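Local coordinates for protein PadR family transcriptional regulator (Streptococcus pneumoniae, PDB 5ZQH) that probably binds operator DNA as a dimer through a winged helix-turn-helix domain and thereby regulates transcription, as other PadR-family regulators do, at residues G7-C12 with Y45-K50; Y25-T30 with K71-M76. One frame throughout, in Å; residues are numbered along the deposited sequence.

Contact 1: residues G7-C12 with Y45-K50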
loop_
_atom_site.group_PDB
_atom_site.type_symbol
_atom_site.label_atom_id
_atom_site.label_comp_id
_atom_site.label_asym_id
_atom_site.label_seq_id
_atom_site.Cartn_x
_atom_site.Cartn_y
_atom_site.Cartn_z
ATOM N N GLY A 7 -4.094 1.700 -0.662
ATOM C CA GLY A 7 -3.447 1.483 -1.952
ATOM C C GLY A 7 -3.940 0.226 -2.642
ATOM O O GLY A 7 -4.182 0.238 -3.854
ATOM N N VAL A 8 -4.104 -0.848 -1.863
ATOM C CA VAL A 8 -4.575 -2.134 -2.393
ATOM C C VAL A 8 -6.029 -2.056 -2.892
ATOM O O VAL A 8 -6.281 -2.400 -4.063
ATOM C CB VAL A 8 -4.320 -3.323 -1.423
ATOM C CG1 VAL A 8 -5.052 -4.581 -1.874
ATOM C CG2 VAL A 8 -2.829 -3.608 -1.318
ATOM N N LEU A 9 -6.966 -1.598 -2.047
ATOM C CA LEU A 9 -8.363 -1.463 -2.507
ATOM C C LEU A 9 -8.567 -0.488 -3.662
ATOM O O LEU A 9 -9.470 -0.702 -4.471
ATOM C CB LEU A 9 -9.434 -1.286 -1.407
ATOM C CG LEU A 9 -9.363 -0.599 -0.051
ATOM C CD1 LEU A 9 -10.645 0.183 0.226
ATOM C CD2 LEU A 9 -9.185 -1.668 1.008
ATOM N N GLU A 10 -7.732 0.552 -3.750
ATOM C CA GLU A 10 -7.784 1.458 -4.902
ATOM C C GLU A 10 -7.526 0.682 -6.188
ATOM O O GLU A 10 -8.379 0.659 -7.075
ATOM C CB GLU A 10 -6.808 2.627 -4.779
ATOM C CG GLU A 10 -7.108 3.728 -5.789
ATOM C CD GLU A 10 -6.001 4.754 -5.908
ATOM O OE1 GLU A 10 -4.973 4.453 -6.555
ATOM O OE2 GLU A 10 -6.172 5.875 -5.370
ATOM N N GLY A 11 -6.359 0.036 -6.251
ATOM C CA GLY A 11 -5.977 -0.843 -7.357
ATOM C C GLY A 11 -6.985 -1.932 -7.665
ATOM O O GLY A 11 -7.331 -2.133 -8.832
ATOM N N CYS A 12 -7.469 -2.612 -6.619
ATOM C CA CYS A 12 -8.476 -3.684 -6.759
ATOM C C CYS A 12 -9.825 -3.193 -7.295
ATOM O O CYS A 12 -10.372 -3.806 -8.211
ATOM C CB CYS A 12 -8.648 -4.475 -5.451
ATOM S SG CYS A 12 -7.211 -5.484 -5.006
ATOM N N TYR A 45 -17.900 3.624 -1.260
ATOM C CA TYR A 45 -18.419 4.719 -2.082
ATOM C C TYR A 45 -17.631 6.047 -1.966
ATOM O O TYR A 45 -17.558 6.775 -2.958
ATOM C CB TYR A 45 -19.923 4.942 -1.870
ATOM C CG TYR A 45 -20.676 5.246 -3.151
ATOM C CD1 TYR A 45 -20.644 6.521 -3.719
ATOM C CD2 TYR A 45 -21.420 4.256 -3.796
ATOM C CE1 TYR A 45 -21.324 6.805 -4.899
ATOM C CE2 TYR A 45 -22.103 4.525 -4.975
ATOM C CZ TYR A 45 -22.051 5.808 -5.526
ATOM O OH TYR A 45 -22.726 6.098 -6.694
ATOM N N PRO A 46 -17.050 6.369 -0.775
ATOM C CA PRO A 46 -16.081 7.480 -0.736
ATOM C C PRO A 46 -14.911 7.337 -1.718
ATOM O O PRO A 46 -14.520 8.333 -2.346
ATOM C CB PRO A 46 -15.574 7.451 0.706
ATOM C CG PRO A 46 -16.733 6.946 1.478
ATOM C CD PRO A 46 -17.426 5.950 0.593
ATOM N N LEU A 47 -14.374 6.116 -1.850
ATOM C CA LEU A 47 -13.335 5.807 -2.841
ATOM C C LEU A 47 -13.838 5.963 -4.288
ATOM O O LEU A 47 -13.154 6.574 -5.121
ATOM C CB LEU A 47 -12.739 4.409 -2.600
ATOM C CG LEU A 47 -11.751 3.795 -3.607
ATOM C CD1 LEU A 47 -10.441 4.576 -3.660
ATOM C CD2 LEU A 47 -11.502 2.329 -3.280
ATOM N N LEU A 48 -15.030 5.432 -4.570
ATOM C CA LEU A 48 -15.676 5.597 -5.873
ATOM C C LEU A 48 -15.913 7.069 -6.202
ATOM O O LEU A 48 -15.719 7.483 -7.345
ATOM C CB LEU A 48 -16.994 4.812 -5.953
ATOM C CG LEU A 48 -16.975 3.276 -5.917
ATOM C CD1 LEU A 48 -18.402 2.742 -5.834
ATOM C CD2 LEU A 48 -16.250 2.676 -7.114
ATOM N N GLN A 49 -16.312 7.842 -5.191
ATOM C CA GLN A 49 -16.515 9.291 -5.302
ATOM C C GLN A 49 -15.221 10.008 -5.711
ATOM O O GLN A 49 -15.249 10.875 -6.588
ATOM C CB GLN A 49 -17.031 9.852 -3.972
ATOM C CG GLN A 49 -17.904 11.091 -4.082
ATOM C CD GLN A 49 -19.315 10.870 -3.563
ATOM O OE1 GLN A 49 -19.518 10.320 -2.473
ATOM N NE2 GLN A 49 -20.300 11.314 -4.331
ATOM N N LYS A 50 -14.105 9.621 -5.077
ATOM C CA LYS A 50 -12.778 10.187 -5.324
ATOM C C LYS A 50 -12.288 9.920 -6.746
ATOM O O LYS A 50 -11.841 10.845 -7.426
ATOM C CB LYS A 50 -11.770 9.675 -4.291
ATOM C CG LYS A 50 -10.423 10.399 -4.289
ATOM C CD LYS A 50 -9.592 10.043 -3.064
ATOM C CE LYS A 50 -8.792 8.766 -3.265
ATOM N NZ LYS A 50 -8.861 7.875 -2.071
HETATM O O HOH W 1 -7.366 5.599 -2.610
#
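Leu47 reaches from helix 45-53 toward helix 3-19 and divides its two methyls between Leu9 and Glu10. Leu47 CD2 lies 3.8 Å from the backbone O of Leu9 and 4.2 Å from Leu9 CD1. Leu47 CD1 rests 4.0 Å from Glu10 CG, the aliphatic stem of the glutamate running at about a right angle to the leucine. With CG anti to its backbone N (chi1 173°), Leu47 carries both methyls toward helix 3-19, and a branched apolar chain suits a place with two neighbours to meet.

The polar part lies to one side of this leucine. Glu10, extended, and Lys50 are joined through one water, which donates to Glu10 OE2 at 3.0 Å and accepts from Lys50 NZ at 2.8 Å. Glu10 OE2 and Lys50 NZ remain 4.7 Å apart, so the opposite charges probably attract without touching. Long, flexible chains suit this more open margin.

The axes of segments 7-12 and 45-50 cross at -65°. Helix 45-53, probably the second helix of the helix-turn-helix after helix 24-34, is thus packed on helix 3-19, where Leu48 touches Val13 and Ile17. Val8 and Cys12 face Val97 and Ile100 of the second subunit.

Contact 2: residues Y25-T30 with K71-M76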
loop_
_atom_site.group_PDB
_atom_site.type_symbol
_atom_site.label_atom_id
_atom_site.label_comp_id
_atom_site.label_asym_id
_atom_site.label_seq_id
_atom_site.Cartn_x
_atom_site.Cartn_y
_atom_site.Cartn_z
ATOM N N TYR A 25 -23.295 -1.161 -5.422
ATOM C CA TYR A 25 -23.703 -2.349 -4.651
ATOM C C TYR A 25 -22.944 -3.593 -5.089
ATOM O O TYR A 25 -22.434 -4.331 -4.242
ATOM C CB TYR A 25 -25.216 -2.592 -4.747
ATOM C CG TYR A 25 -25.721 -3.836 -4.028
ATOM C CD1 TYR A 25 -26.023 -3.803 -2.661
ATOM C CD2 TYR A 25 -25.923 -5.046 -4.720
ATOM C CE1 TYR A 25 -26.496 -4.933 -2.001
ATOM C CE2 TYR A 25 -26.393 -6.183 -4.064
ATOM C CZ TYR A 25 -26.680 -6.117 -2.707
ATOM O OH TYR A 25 -27.153 -7.225 -2.043
ATOM N N GLU A 26 -22.875 -3.821 -6.401
ATOM C CA GLU A 26 -22.247 -5.032 -6.913
ATOM C C GLU A 26 -20.720 -5.041 -6.781
ATOM O O GLU A 26 -20.127 -6.111 -6.696
ATOM C CB GLU A 26 -22.754 -5.425 -8.317
ATOM C CG GLU A 26 -22.475 -4.470 -9.466
ATOM C CD GLU A 26 -23.053 -4.962 -10.787
ATOM O OE1 GLU A 26 -24.202 -5.463 -10.804
ATOM O OE2 GLU A 26 -22.355 -4.855 -11.817
ATOM N N LEU A 27 -20.108 -3.856 -6.717
ATOM C CA LEU A 27 -18.675 -3.721 -6.426
ATOM C C LEU A 27 -18.323 -4.134 -5.000
ATOM O O LEU A 27 -17.336 -4.845 -4.802
ATOM C CB LEU A 27 -18.161 -2.304 -6.713
ATOM C CG LEU A 27 -17.414 -2.094 -8.037
ATOM C CD1 LEU A 27 -17.476 -0.631 -8.452
ATOM C CD2 LEU A 27 -15.968 -2.578 -7.972
ATOM N N VAL A 28 -19.129 -3.702 -4.024
ATOM C CA VAL A 28 -18.947 -4.077 -2.610
ATOM C C VAL A 28 -19.049 -5.603 -2.437
ATOM O O VAL A 28 -18.249 -6.206 -1.708
ATOM C CB VAL A 28 -19.935 -3.320 -1.670
ATOM C CG1 VAL A 28 -19.834 -3.797 -0.222
ATOM C CG2 VAL A 28 -19.690 -1.816 -1.729
ATOM N N GLN A 29 -20.005 -6.215 -3.139
ATOM C CA GLN A 29 -20.226 -7.671 -3.075
ATOM C C GLN A 29 -19.115 -8.472 -3.740
ATOM O O GLN A 29 -18.743 -9.533 -3.242
ATOM C CB GLN A 29 -21.595 -8.056 -3.652
ATOM C CG GLN A 29 -22.800 -7.463 -2.915
ATOM C CD GLN A 29 -22.968 -7.965 -1.486
ATOM O OE1 GLN A 29 -22.449 -9.015 -1.105
ATOM N NE2 GLN A 29 -23.709 -7.214 -0.692
ATOM N N THR A 30 -18.590 -7.952 -4.849
ATOM C CA THR A 30 -17.427 -8.528 -5.541
ATOM C C THR A 30 -16.173 -8.438 -4.665
ATOM O O THR A 30 -15.343 -9.343 -4.671
ATOM C CB THR A 30 -17.204 -7.843 -6.911
ATOM O OG1 THR A 30 -18.437 -7.842 -7.640
ATOM C CG2 THR A 30 -16.153 -8.569 -7.750
ATOM N N LYS A 71 -26.209 3.414 -11.278
ATOM C CA LYS A 71 -25.054 4.149 -11.778
ATOM C C LYS A 71 -23.861 3.208 -11.972
ATOM O O LYS A 71 -23.165 2.875 -11.016
ATOM C CB LYS A 71 -24.696 5.302 -10.832
ATOM C CG LYS A 71 -23.763 6.332 -11.448
ATOM C CD LYS A 71 -23.016 7.129 -10.390
ATOM C CE LYS A 71 -23.624 8.502 -10.176
ATOM N NZ LYS A 71 -22.591 9.417 -9.618
ATOM N N TYR A 72 -23.641 2.792 -13.221
ATOM C CA TYR A 72 -22.535 1.903 -13.571
ATOM C C TYR A 72 -21.227 2.668 -13.754
ATOM O O TYR A 72 -21.172 3.665 -14.475
ATOM C CB TYR A 72 -22.857 1.108 -14.837
ATOM C CG TYR A 72 -23.719 -0.108 -14.614
ATOM C CD1 TYR A 72 -25.116 -0.014 -14.644
ATOM C CD2 TYR A 72 -23.145 -1.360 -14.383
ATOM C CE1 TYR A 72 -25.919 -1.132 -14.457
ATOM C CE2 TYR A 72 -23.937 -2.485 -14.184
ATOM C CZ TYR A 72 -25.325 -2.364 -14.225
ATOM O OH TYR A 72 -26.117 -3.473 -14.027
ATOM N N PHE A 73 -20.181 2.186 -13.091
ATOM C CA PHE A 73 -18.852 2.765 -13.203
ATOM C C PHE A 73 -18.005 2.008 -14.224
ATOM O O PHE A 73 -17.935 0.776 -14.196
ATOM C CB PHE A 73 -18.152 2.801 -11.840
ATOM C CG PHE A 73 -18.869 3.627 -10.808
ATOM C CD1 PHE A 73 -18.817 5.029 -10.847
ATOM C CD2 PHE A 73 -19.602 3.009 -9.789
ATOM C CE1 PHE A 73 -19.481 5.792 -9.896
ATOM C CE2 PHE A 73 -20.267 3.774 -8.834
ATOM C CZ PHE A 73 -20.205 5.163 -8.888
ATOM N N SER A 74 -17.394 2.763 -15.134
ATOM C CA SER A 74 -16.447 2.243 -16.132
ATOM C C SER A 74 -15.186 3.114 -16.152
ATOM O O SER A 74 -15.241 4.301 -15.797
ATOM C CB SER A 74 -17.090 2.208 -17.517
ATOM O OG SER A 74 -17.567 3.492 -17.875
ATOM N N LEU A 75 -14.062 2.530 -16.565
ATOM C CA LEU A 75 -12.781 3.243 -16.592
ATOM C C LEU A 75 -12.686 4.329 -17.668
ATOM O O LEU A 75 -13.121 4.142 -18.804
ATOM C CB LEU A 75 -11.609 2.262 -16.740
ATOM C CG LEU A 75 -11.200 1.326 -15.598
ATOM C CD1 LEU A 75 -10.026 0.485 -16.061
ATOM C CD2 LEU A 75 -10.832 2.066 -14.318
ATOM N N MET A 76 -12.124 5.470 -17.270
ATOM C CA MET A 76 -11.752 6.552 -18.181
ATOM C C MET A 76 -10.362 6.210 -18.726
ATOM O O MET A 76 -9.786 5.178 -18.356
ATOM C CB MET A 76 -11.698 7.878 -17.419
ATOM C CG MET A 76 -12.424 9.049 -18.057
ATOM S SD MET A 76 -13.825 9.555 -17.040
ATOM C CE MET A 76 -14.123 11.222 -17.627
#
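Glu26 places CG between its backbone N and carbonyl carbon (chi1 64°), and from there the chain runs on extended toward strand 69-75. Tyr72 has CG beside the backbone N and anti to the carbonyl carbon (chi1 -82°), which brings the end of the ring near Glu26. Glu26 OE2 thus meets Tyr72 CE2 at 3.7 Å, the carboxylate and ring planes 90° apart and the oxygen approaching obliquely. A carboxylate is tolerable here because OE2 is satisfied by a hydrogen bond outside the two segments; Lys20 is a weak, long ion-pair partner.

One residue along, the contact is purely apolar: Leu27 CD1 approaches the Phe73 ring obliquely, 4.4 Å from Phe73 CD2, a loose contact suited to a buried place. Within the helix, Glu26 O accepts from Thr30 N at 3.0 Å and from Thr30 OG1 at 2.6 Å, the two donors coming from opposite faces of the carbonyl plane.

Tyr72 also makes a cation-pi contact with Arg62 and an edge-to-face stack with Tyr23. Helix 24-34 here meets a strand of the probable wing, closing the core between helices and sheet: Leu27 continues onto Met16 and Ile17 of helix 3-19, and Phe73 touches Ile57 of strand 57-63.

In the fold
The two contacts sit about 11 Å apart, centre to centre, and meet through helix 45-53. Contact 1 joins that helix to helix 3-19; contact 2 sets helix 24-34 against strand 69-75, which with strand 57-63 forms the hairpin that is probably the wing. Leu48 links them, packing on Phe73 and bringing its CD2 to 3.8 Å from Leu27 CD1. Contact 2 is the more buried, with apolar packing and an aromatic ring beside a carboxylate. Contact 1 is only partly buried, pairing a leucine centre with a water-bridged charge margin, and the second subunit adjoins its helix 3-19, whereas no other chain of the assembly touches contact 2.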